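Local atomic coordinates of acetyltransferase, GNAT family (Colwellia psychrerythraea, PDB entry 3IWG), a protein that probably transfers an acyl group, as acetyltransferases of the GNAT family do, though its own substrate is not established. Residues A[30-33]-A[34-37]; A[82-85]-A[86-90]; A[155-158]-A[159-163]; A[223-226]-A[227-231]. All coordinates share one frame; numbering follows the deposited sequence.

All four contacts are local, each within neighbouring turns or an end of one helix, and they follow one another along the chain in numerical order. Contacts 1 and 2 belong to the N-terminal GNAT part, on helices 33-39 and 76-87; contacts 3 and 4 belong to the C-terminal GNAT part, on helices 151-162 and 223-237. The centre of contact 1 lies about 3 Å from the centre of the chain, and Asp32 there reaches Ser245 of strand 241-247. The centres of contacts 2 and 4 stand about 44 Å apart, those of contacts 3 and 4 about 19 Å. This is consistent with two GNAT-like halves that come together near contact 1.

Contact 1: A[30-33]-A[34-37]; sequences PLDG and MWHF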
loop_
_atom_site.group_PDB
_atom_site.type_symbol
_atom_site.label_atom_id
_atom_site.label_comp_id
_atom_site.label_asym_id
_atom_site.label_seq_id
_atom_site.Cartn_x
_atom_site.Cartn_y
_atom_site.Cartn_z
ATOM N N PRO A 30 9.280 -21.166 -10.231
ATOM C CA PRO A 30 8.415 -20.020 -9.858
ATOM C C PRO A 30 8.926 -18.677 -10.427
ATOM O O PRO A 30 10.130 -18.425 -10.464
ATOM C CB PRO A 30 8.454 -20.048 -8.326
ATOM C CG PRO A 30 9.770 -20.827 -8.003
ATOM C CD PRO A 30 9.822 -21.883 -9.062
ATOM N N LEU A 31 8.008 -17.853 -10.913
ATOM C CA LEU A 31 8.343 -16.555 -11.465
ATOM C C LEU A 31 8.396 -15.426 -10.418
ATOM O O LEU A 31 7.852 -15.519 -9.311
ATOM C CB LEU A 31 7.355 -16.175 -12.556
ATOM C CG LEU A 31 7.149 -17.239 -13.634
ATOM C CD1 LEU A 31 6.103 -16.791 -14.614
ATOM C CD2 LEU A 31 8.521 -17.530 -14.292
ATOM N N ASP A 32 9.041 -14.339 -10.804
ATOM C CA ASP A 32 9.255 -13.236 -9.901
ATOM C C ASP A 32 7.972 -12.552 -9.437
ATOM O O ASP A 32 7.250 -11.962 -10.230
ATOM C CB ASP A 32 10.110 -12.155 -10.524
ATOM C CG ASP A 32 10.452 -11.101 -9.516
ATOM O OD1 ASP A 32 11.378 -11.377 -8.727
ATOM O OD2 ASP A 32 9.746 -10.059 -9.452
ATOM N N GLY A 33 7.759 -12.566 -8.138
ATOM C CA GLY A 33 6.607 -11.886 -7.529
ATOM C C GLY A 33 6.302 -10.444 -7.921
ATOM O O GLY A 33 5.155 -10.099 -8.180
HETATM N N MSE A 34 7.324 -9.592 -7.990
HETATM C CA MSE A 34 7.056 -8.172 -8.290
HETATM C C MSE A 34 6.658 -8.090 -9.746
HETATM O O MSE A 34 5.687 -7.431 -10.063
HETATM C CB MSE A 34 8.247 -7.237 -7.989
HETATM C CG MSE A 34 7.904 -6.022 -7.108
HETATM SE SE MSE A 34 6.151 -5.039 -7.346
HETATM C CE MSE A 34 5.437 -5.339 -5.543
ATOM N N TRP A 35 7.357 -8.810 -10.616
ATOM C CA TRP A 35 6.980 -8.820 -12.036
ATOM C C TRP A 35 5.575 -9.365 -12.286
ATOM O O TRP A 35 4.763 -8.705 -12.952
ATOM C CB TRP A 35 7.988 -9.583 -12.859
ATOM C CG TRP A 35 9.145 -8.794 -13.076
ATOM C CD1 TRP A 35 10.219 -8.709 -12.277
ATOM C CD2 TRP A 35 9.338 -7.867 -14.126
ATOM N NE1 TRP A 35 11.130 -7.803 -12.789
ATOM C CE2 TRP A 35 10.609 -7.266 -13.926
ATOM C CE3 TRP A 35 8.572 -7.490 -15.232
ATOM C CZ2 TRP A 35 11.136 -6.296 -14.779
ATOM C CZ3 TRP A 35 9.097 -6.520 -16.097
ATOM C CH2 TRP A 35 10.387 -5.937 -15.861
ATOM N N HIS A 36 5.263 -10.516 -11.717
ATOM C CA HIS A 36 4.045 -11.230 -12.125
ATOM C C HIS A 36 2.851 -11.025 -11.251
ATOM O O HIS A 36 1.750 -11.185 -11.737
ATOM C CB HIS A 36 4.311 -12.709 -12.341
ATOM C CG HIS A 36 5.063 -12.948 -13.600
ATOM N ND1 HIS A 36 6.442 -13.008 -13.637
ATOM C CD2 HIS A 36 4.651 -12.945 -14.890
ATOM C CE1 HIS A 36 6.840 -13.061 -14.894
ATOM N NE2 HIS A 36 5.774 -13.034 -15.673
ATOM N N PHE A 37 3.043 -10.629 -9.988
ATOM C CA PHE A 37 1.907 -10.278 -9.146
ATOM C C PHE A 37 1.798 -8.817 -8.739
ATOM O O PHE A 37 0.803 -8.424 -8.154
ATOM C CB PHE A 37 1.891 -11.191 -7.935
ATOM C CG PHE A 37 2.020 -12.596 -8.322
ATOM C CD1 PHE A 37 0.980 -13.210 -9.016
ATOM C CD2 PHE A 37 3.197 -13.282 -8.132
ATOM C CE1 PHE A 37 1.090 -14.506 -9.458
ATOM C CE2 PHE A 37 3.312 -14.618 -8.577
ATOM C CZ PHE A 37 2.256 -15.214 -9.244
#
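Asp32 N-caps helix 33-39 by turning its carboxylate back onto the first turn, where OD2 takes the amides of Trp35 and Met34. With CG anti to the backbone N (chi1 -173°), the carboxylate folds over the start of the helix. The bond from Trp35 N to Asp32 OD2 is 2.9 Å long and nearly straight, and it uses the anti lone pair of that oxygen; the one from Met34 N is weak because it is strongly bent. The other carboxylate oxygen, OD1, is hydrogen-bonded to Ser245 OG, so the cap also ties this end of the helix to strand 241-247 in the C-terminal GNAT part of the chain. Asp32 OD2 also lies at the edge of the Trp35 indole, 3.2 Å from CD1, with the carboxylate and ring planes 72° apart.

Before the cap, Leu31 packs against His36. Its CG lies beside the backbone N (chi1 -51°), which sends CD1 over the His36 ring in a CH-pi contact, 3.8 Å from the ring centroid and almost on the normal; CB approaches the rim of the same ring. Beyond these residues the Trp35 ring meets that of Phe101, and the Phe37 ring meets that of Phe24 on helix 17-26.

Backbone bonds carry the helix onward: His36 N to Asp32 O at 2.9 Å and Phe37 N to Gly33 O at 2.8 Å. Gly33 also touches the Phe37 ring at its edge, Gly33 CA lying 3.7 Å from Phe37 CD2.

Contact 2: A[82-85]-A[86-90]; sequences LFTL and ISQQN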
loop_
_atom_site.group_PDB
_atom_site.type_symbol
_atom_site.label_atom_id
_atom_site.label_comp_id
_atom_site.label_asym_id
_atom_site.label_seq_id
_atom_site.Cartn_x
_atom_site.Cartn_y
_atom_site.Cartn_z
ATOM N N LEU A 82 0.430 -15.252 -34.832
ATOM C CA LEU A 82 -0.072 -14.256 -33.860
ATOM C C LEU A 82 1.020 -13.354 -33.262
ATOM O O LEU A 82 1.023 -12.133 -33.433
ATOM C CB LEU A 82 -0.857 -14.958 -32.747
ATOM C CG LEU A 82 -1.480 -14.020 -31.697
ATOM C CD1 LEU A 82 -2.357 -12.917 -32.347
ATOM C CD2 LEU A 82 -2.257 -14.815 -30.661
ATOM N N PHE A 83 1.974 -13.965 -32.593
ATOM C CA PHE A 83 3.046 -13.203 -31.993
ATOM C C PHE A 83 3.752 -12.280 -32.989
ATOM O O PHE A 83 4.033 -11.131 -32.666
ATOM C CB PHE A 83 4.057 -14.130 -31.308
ATOM C CG PHE A 83 4.909 -13.432 -30.276
ATOM C CD1 PHE A 83 6.011 -12.689 -30.655
ATOM C CD2 PHE A 83 4.589 -13.517 -28.933
ATOM C CE1 PHE A 83 6.746 -12.056 -29.728
ATOM C CE2 PHE A 83 5.349 -12.903 -28.001
ATOM C CZ PHE A 83 6.423 -12.172 -28.386
ATOM N N THR A 84 4.052 -12.786 -34.184
ATOM C CA THR A 84 4.673 -11.981 -35.237
ATOM C C THR A 84 3.820 -10.755 -35.584
ATOM O O THR A 84 4.322 -9.648 -35.635
ATOM C CB THR A 84 4.935 -12.835 -36.522
ATOM O OG1 THR A 84 5.947 -13.821 -36.251
ATOM C CG2 THR A 84 5.360 -11.957 -37.716
ATOM N N LEU A 85 2.534 -10.962 -35.839
ATOM C CA LEU A 85 1.587 -9.872 -36.112
ATOM C C LEU A 85 1.633 -8.822 -35.015
ATOM O O LEU A 85 1.723 -7.623 -35.275
ATOM C CB LEU A 85 0.165 -10.443 -36.195
ATOM C CG LEU A 85 -1.061 -9.531 -36.261
ATOM C CD1 LEU A 85 -1.020 -8.651 -37.482
ATOM C CD2 LEU A 85 -2.307 -10.392 -36.333
ATOM N N ILE A 86 1.573 -9.289 -33.775
ATOM C CA ILE A 86 1.603 -8.386 -32.624
ATOM C C ILE A 86 2.958 -7.693 -32.495
ATOM O O ILE A 86 2.984 -6.491 -32.286
ATOM C CB ILE A 86 1.242 -9.096 -31.299
ATOM C CG1 ILE A 86 -0.139 -9.753 -31.386
ATOM C CG2 ILE A 86 1.210 -8.093 -30.154
ATOM C CD1 ILE A 86 -0.352 -10.841 -30.366
ATOM N N SER A 87 4.063 -8.441 -32.630
ATOM C CA SER A 87 5.446 -7.865 -32.570
ATOM C C SER A 87 5.825 -6.927 -33.735
ATOM O O SER A 87 6.624 -6.011 -33.528
ATOM C CB SER A 87 6.535 -8.956 -32.397
ATOM O OG SER A 87 6.343 -10.085 -33.240
ATOM N N GLN A 88 5.284 -7.159 -34.937
ATOM C CA GLN A 88 5.430 -6.210 -36.071
ATOM C C GLN A 88 4.282 -5.185 -36.149
ATOM O O GLN A 88 3.958 -4.695 -37.231
ATOM C CB GLN A 88 5.567 -6.945 -37.423
ATOM C CG GLN A 88 7.021 -7.190 -37.880
ATOM C CD GLN A 88 7.699 -8.346 -37.116
ATOM O OE1 GLN A 88 7.434 -8.567 -35.918
ATOM N NE2 GLN A 88 8.570 -9.092 -37.816
ATOM N N GLN A 89 3.662 -4.894 -35.002
ATOM C CA GLN A 89 2.772 -3.736 -34.825
ATOM C C GLN A 89 1.562 -3.686 -35.759
ATOM O O GLN A 89 1.020 -2.616 -36.018
ATOM C CB GLN A 89 3.581 -2.450 -34.972
ATOM C CG GLN A 89 4.941 -2.510 -34.296
ATOM C CD GLN A 89 5.368 -1.171 -33.793
ATOM O OE1 GLN A 89 5.263 -0.164 -34.508
ATOM N NE2 GLN A 89 5.847 -1.134 -32.544
ATOM N N ASN A 90 1.132 -4.846 -36.239
ATOM C CA ASN A 90 -0.041 -4.929 -37.107
ATOM C C ASN A 90 -1.341 -5.280 -36.346
ATOM O O ASN A 90 -2.361 -5.542 -36.991
ATOM C CB ASN A 90 0.179 -5.965 -38.220
ATOM C CG ASN A 90 1.517 -5.815 -38.933
ATOM O OD1 ASN A 90 2.076 -6.803 -39.414
ATOM N ND2 ASN A 90 2.032 -4.592 -39.004
#
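Asn90 N reaches back five residues to Leu85 O, 3.0 Å away, inside a Schellman motif that closes helix 76-87. The inner bond, spanning three residues, runs from Gln89 N to Ile86 O at 3.2 Å. Gln89 takes positive phi (59°) as the C-prime residue and so swings the chain away from the helix axis, while its NE2 bonds to Glu96 and to Val97 O.

One turn earlier, Phe83 O accepts twice from Ser87. Ser87 N comes nearly head-on to Phe83 O at 2.7 Å, and Ser87 OG sits above the carbonyl plane, 2.6 Å from Phe83 O. A Ser87 chi1 of 44° lodges OG between the backbone N and the carbonyl carbon of its own residue, curled back toward the preceding turn. The same OG lies obliquely beside the Phe83 ring, which packs edge-to-face with Tyr69 and against helix 107-116.

On another side of the helix Leu82 and Ile86 make an apolar pair, CD1 to CD1 at 3.5 Å, and both side chains touch Phe48 of strand 44-50. Amides of the turn thus satisfy Leu85 O and Ile86 O, the hydroxyl gives Phe83 O a second donor, and Leu82 and Ile86 turn apolar groups to the strand.

Contact 3: A[155-158]-A[159-163]; sequences VTFA and AANIG
Polar contacts of Asn161 dominate, and its amide is drawn onto Phe157 one turn earlier. Phe157 O accepts from two donors of Asn161: the backbone N at 3.0 Å and side-chain ND2 at 2.9 Å, which reach it from opposite faces of the carbonyl plane. The side chain can do this because its CG lies beside its own backbone N (chi1 -75°), folding the amide back along the helix. OD1, at the other end of the amide, accepts from Gln216 N, which fixes the rotation of the group.

An amide-aromatic contact follows from the same placement. Asn161 ND2 stands over one face of the Phe157 ring, 3.3 Å from CE2 and shifted toward the rim, with ring and amide planes 54° apart. With alanine in place of Phe157, ND2 of Asn161 is likely to be left without the ring it stands over, and a gap would probably open against Ile213 and Leu191, which the ring touches.

Among backbone bonds, Ile162 N to Ala158 O is short and straight at 2.7 Å, and Gly163 N to Ala159 O adds the last turn. Apolar contact is slight: Ala158 CB lies 4.4 Å from Ile162 CG1.

The arrangement is that of a helix C-terminus: Gly163 takes positive phi (71°) just after helix 151-162, which packs on strands 207-214 and 190-199 of the C-terminal GNAT part.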
loop_
_atom_site.group_PDB
_atom_site.type_symbol
_atom_site.label_atom_id
_atom_site.label_comp_id
_atom_site.label_asym_id
_atom_site.label_seq_id
_atom_site.Cartn_x
_atom_site.Cartn_y
_atom_site.Cartn_z
ATOM N N VAL A 155 10.085 3.125 6.550
ATOM C CA VAL A 155 9.815 3.968 5.360
ATOM C C VAL A 155 10.946 4.954 5.144
ATOM O O VAL A 155 11.508 5.056 4.043
ATOM C CB VAL A 155 8.442 4.691 5.475
ATOM C CG1 VAL A 155 8.343 5.915 4.546
ATOM C CG2 VAL A 155 7.276 3.660 5.224
ATOM N N THR A 156 11.322 5.630 6.210
ATOM C CA THR A 156 12.473 6.504 6.165
ATOM C C THR A 156 13.753 5.763 5.767
ATOM O O THR A 156 14.523 6.231 4.918
ATOM C CB THR A 156 12.696 7.104 7.548
ATOM O OG1 THR A 156 11.539 7.857 7.904
ATOM C CG2 THR A 156 13.914 7.987 7.553
ATOM N N PHE A 157 13.984 4.606 6.381
ATOM C CA PHE A 157 15.143 3.793 5.999
ATOM C C PHE A 157 15.149 3.444 4.469
ATOM O O PHE A 157 16.136 3.673 3.762
ATOM C CB PHE A 157 15.197 2.533 6.881
ATOM C CG PHE A 157 16.340 1.632 6.562
ATOM C CD1 PHE A 157 16.144 0.527 5.768
ATOM C CD2 PHE A 157 17.621 1.917 7.043
ATOM C CE1 PHE A 157 17.178 -0.300 5.458
ATOM C CE2 PHE A 157 18.658 1.096 6.749
ATOM C CZ PHE A 157 18.453 -0.017 5.934
ATOM N N ALA A 158 14.020 2.967 3.941
ATOM C CA ALA A 158 13.991 2.606 2.542
ATOM C C ALA A 158 14.069 3.835 1.655
ATOM O O ALA A 158 14.768 3.808 0.640
ATOM C CB ALA A 158 12.759 1.786 2.210
ATOM N N ALA A 159 13.374 4.912 2.016
ATOM C CA ALA A 159 13.380 6.109 1.181
ATOM C C ALA A 159 14.819 6.626 1.041
ATOM O O ALA A 159 15.278 6.937 -0.076
ATOM C CB ALA A 159 12.459 7.227 1.779
ATOM N N ALA A 160 15.526 6.698 2.169
ATOM C CA ALA A 160 16.917 7.154 2.192
ATOM C C ALA A 160 17.833 6.218 1.412
ATOM O O ALA A 160 18.778 6.674 0.777
ATOM C CB ALA A 160 17.412 7.305 3.650
ATOM N N ASN A 161 17.562 4.913 1.429
ATOM C CA ASN A 161 18.504 3.967 0.789
ATOM C C ASN A 161 18.164 3.587 -0.613
ATOM O O ASN A 161 19.057 3.360 -1.380
ATOM C CB ASN A 161 18.691 2.698 1.619
ATOM C CG ASN A 161 19.541 2.943 2.810
ATOM O OD1 ASN A 161 20.745 3.145 2.680
ATOM N ND2 ASN A 161 18.934 2.971 3.988
ATOM N N ILE A 162 16.905 3.473 -0.984
ATOM C CA ILE A 162 16.606 3.095 -2.388
ATOM C C ILE A 162 15.833 4.181 -3.159
ATOM O O ILE A 162 15.523 3.992 -4.326
ATOM C CB ILE A 162 15.804 1.752 -2.488
ATOM C CG1 ILE A 162 14.414 1.914 -1.837
ATOM C CG2 ILE A 162 16.570 0.593 -1.841
ATOM C CD1 ILE A 162 13.460 0.736 -2.059
ATOM N N GLY A 163 15.484 5.296 -2.530
ATOM C CA GLY A 163 14.852 6.401 -3.278
ATOM C C GLY A 163 13.407 6.180 -3.759
ATOM O O GLY A 163 12.861 7.025 -4.452
#

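Contact 4: A[223-226]-A[227-231]; sequences IAKK and VLTFL. With SO4 (sulfate ion), chain C.
Thr229 holds its OG1 beside the backbone N and anti to the carbonyl carbon (chi1 -58°), which aims the hydroxyl back at Lys225 O one turn earlier. Lys225 O accepts two bonds from the same residue, from Thr229 N and Thr229 OG1, each 3.0 Å long; the hydroxyl stands above the carbonyl plane, whereas the amide is only moderately tilted from it. A valine here has no hydroxyl, and Lys225 O would probably keep only the amide of the two donors from this residue. Val227 turns CG2 beside its backbone N, so that the methyl lies 3.9 Å from Ile223 CG2; both side chains also touch Ala193 of strand 190-199.

Helix 223-237 connects strand 207-214 to the parallel strand 241-247 in a beta-alpha-beta unit, and its start follows an arginine-glycine loop of the kind that holds the pyrophosphate of acetyl-CoA in GNAT enzymes. Here a sulfate, probably from the crystallisation liquor, sits at that N-terminus, consistent with such an anion site. Ala224 N donates to sulfate O3 at 3.0 Å with an N-H...O angle of 157°, and Arg219 NH1 and Gly220 N also bond to the ion. Ala224 CB brushes the ion, 3.4 Å from O3. The amide groups at a helix start would probably add to the attraction for negative charge.

Leu228 N bonds almost straight to Ala224 O at 3.0 Å, and Phe230 N bonds to Lys226 O; the Phe230 ring meets Phe183 edge-to-face.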
loop_
_atom_site.group_PDB
_atom_site.type_symbol
_atom_site.label_atom_id
_atom_site.label_comp_id
_atom_site.label_asym_id
_atom_site.label_seq_id
_atom_site.Cartn_x
_atom_site.Cartn_y
_atom_site.Cartn_z
ATOM N N ILE A 223 26.466 -7.808 5.766
ATOM C CA ILE A 223 25.163 -7.784 6.378
ATOM C C ILE A 223 24.156 -8.443 5.487
ATOM O O ILE A 223 23.342 -9.220 5.992
ATOM C CB ILE A 223 24.748 -6.387 6.734
ATOM C CG1 ILE A 223 25.721 -5.824 7.792
ATOM C CG2 ILE A 223 23.279 -6.364 7.243
ATOM C CD1 ILE A 223 25.296 -4.494 8.447
ATOM N N ALA A 224 24.203 -8.214 4.169
ATOM C CA ALA A 224 23.116 -8.744 3.307
ATOM C C ALA A 224 23.144 -10.282 3.365
ATOM O O ALA A 224 22.098 -10.917 3.448
ATOM C CB ALA A 224 23.221 -8.256 1.886
ATOM N N LYS A 225 24.332 -10.883 3.355
ATOM C CA LYS A 225 24.391 -12.322 3.439
ATOM C C LYS A 225 23.633 -12.823 4.665
ATOM O O LYS A 225 22.838 -13.758 4.575
ATOM C CB LYS A 225 25.806 -12.820 3.489
ATOM C CG LYS A 225 25.915 -14.328 3.570
ATOM C CD LYS A 225 27.393 -14.740 3.524
ATOM C CE LYS A 225 27.589 -16.298 3.609
ATOM N NZ LYS A 225 27.895 -16.853 4.971
ATOM N N LYS A 226 23.880 -12.178 5.802
ATOM C CA LYS A 226 23.307 -12.621 7.038
ATOM C C LYS A 226 21.797 -12.477 7.060
ATOM O O LYS A 226 21.092 -13.294 7.672
ATOM C CB LYS A 226 23.925 -11.851 8.178
ATOM C CG LYS A 226 25.414 -12.080 8.335
ATOM C CD LYS A 226 25.834 -11.981 9.777
ATOM C CE LYS A 226 26.698 -10.773 10.141
ATOM N NZ LYS A 226 28.075 -11.258 10.402
ATOM N N VAL A 227 21.313 -11.445 6.365
ATOM C CA VAL A 227 19.891 -11.131 6.335
ATOM C C VAL A 227 19.201 -12.204 5.522
ATOM O O VAL A 227 18.214 -12.785 5.945
ATOM C CB VAL A 227 19.613 -9.716 5.749
ATOM C CG1 VAL A 227 18.161 -9.495 5.527
ATOM C CG2 VAL A 227 20.141 -8.669 6.685
ATOM N N LEU A 228 19.768 -12.484 4.363
ATOM C CA LEU A 228 19.252 -13.529 3.500
ATOM C C LEU A 228 19.228 -14.879 4.249
ATOM O O LEU A 228 18.250 -15.614 4.175
ATOM C CB LEU A 228 20.097 -13.598 2.244
ATOM C CG LEU A 228 19.776 -12.503 1.245
ATOM C CD1 LEU A 228 20.815 -12.506 0.128
ATOM C CD2 LEU A 228 18.409 -12.780 0.644
ATOM N N THR A 229 20.270 -15.168 5.017
ATOM C CA THR A 229 20.322 -16.417 5.754
ATOM C C THR A 229 19.193 -16.487 6.773
ATOM O O THR A 229 18.541 -17.508 6.890
ATOM C CB THR A 229 21.683 -16.620 6.439
ATOM O OG1 THR A 229 22.704 -16.578 5.431
ATOM C CG2 THR A 229 21.736 -17.969 7.156
ATOM N N PHE A 230 18.934 -15.398 7.495
ATOM C CA PHE A 230 17.816 -15.380 8.441
ATOM C C PHE A 230 16.498 -15.615 7.721
ATOM O O PHE A 230 15.673 -16.405 8.144
ATOM C CB PHE A 230 17.735 -14.019 9.124
ATOM C CG PHE A 230 16.585 -13.871 10.062
ATOM C CD1 PHE A 230 15.374 -13.438 9.608
ATOM C CD2 PHE A 230 16.738 -14.132 11.408
ATOM C CE1 PHE A 230 14.303 -13.294 10.462
ATOM C CE2 PHE A 230 15.665 -13.983 12.280
ATOM C CZ PHE A 230 14.456 -13.555 11.809
ATOM N N LEU A 231 16.313 -14.872 6.648
ATOM C CA LEU A 231 15.082 -14.831 5.951
ATOM C C LEU A 231 14.782 -16.219 5.368
ATOM O O LEU A 231 13.610 -16.649 5.366
ATOM C CB LEU A 231 15.154 -13.778 4.846
ATOM C CG LEU A 231 15.039 -12.289 5.217
ATOM C CD1 LEU A 231 15.224 -11.486 3.978
ATOM C CD2 LEU A 231 13.705 -11.939 5.887
HETATM S S SO4 C . 26.405 -5.870 1.427
HETATM O O1 SO4 C . 27.126 -4.607 1.613
HETATM O O2 SO4 C . 25.385 -5.766 0.374
HETATM O O3 SO4 C . 25.849 -6.205 2.711
HETATM O O4 SO4 C . 27.278 -6.974 0.953
#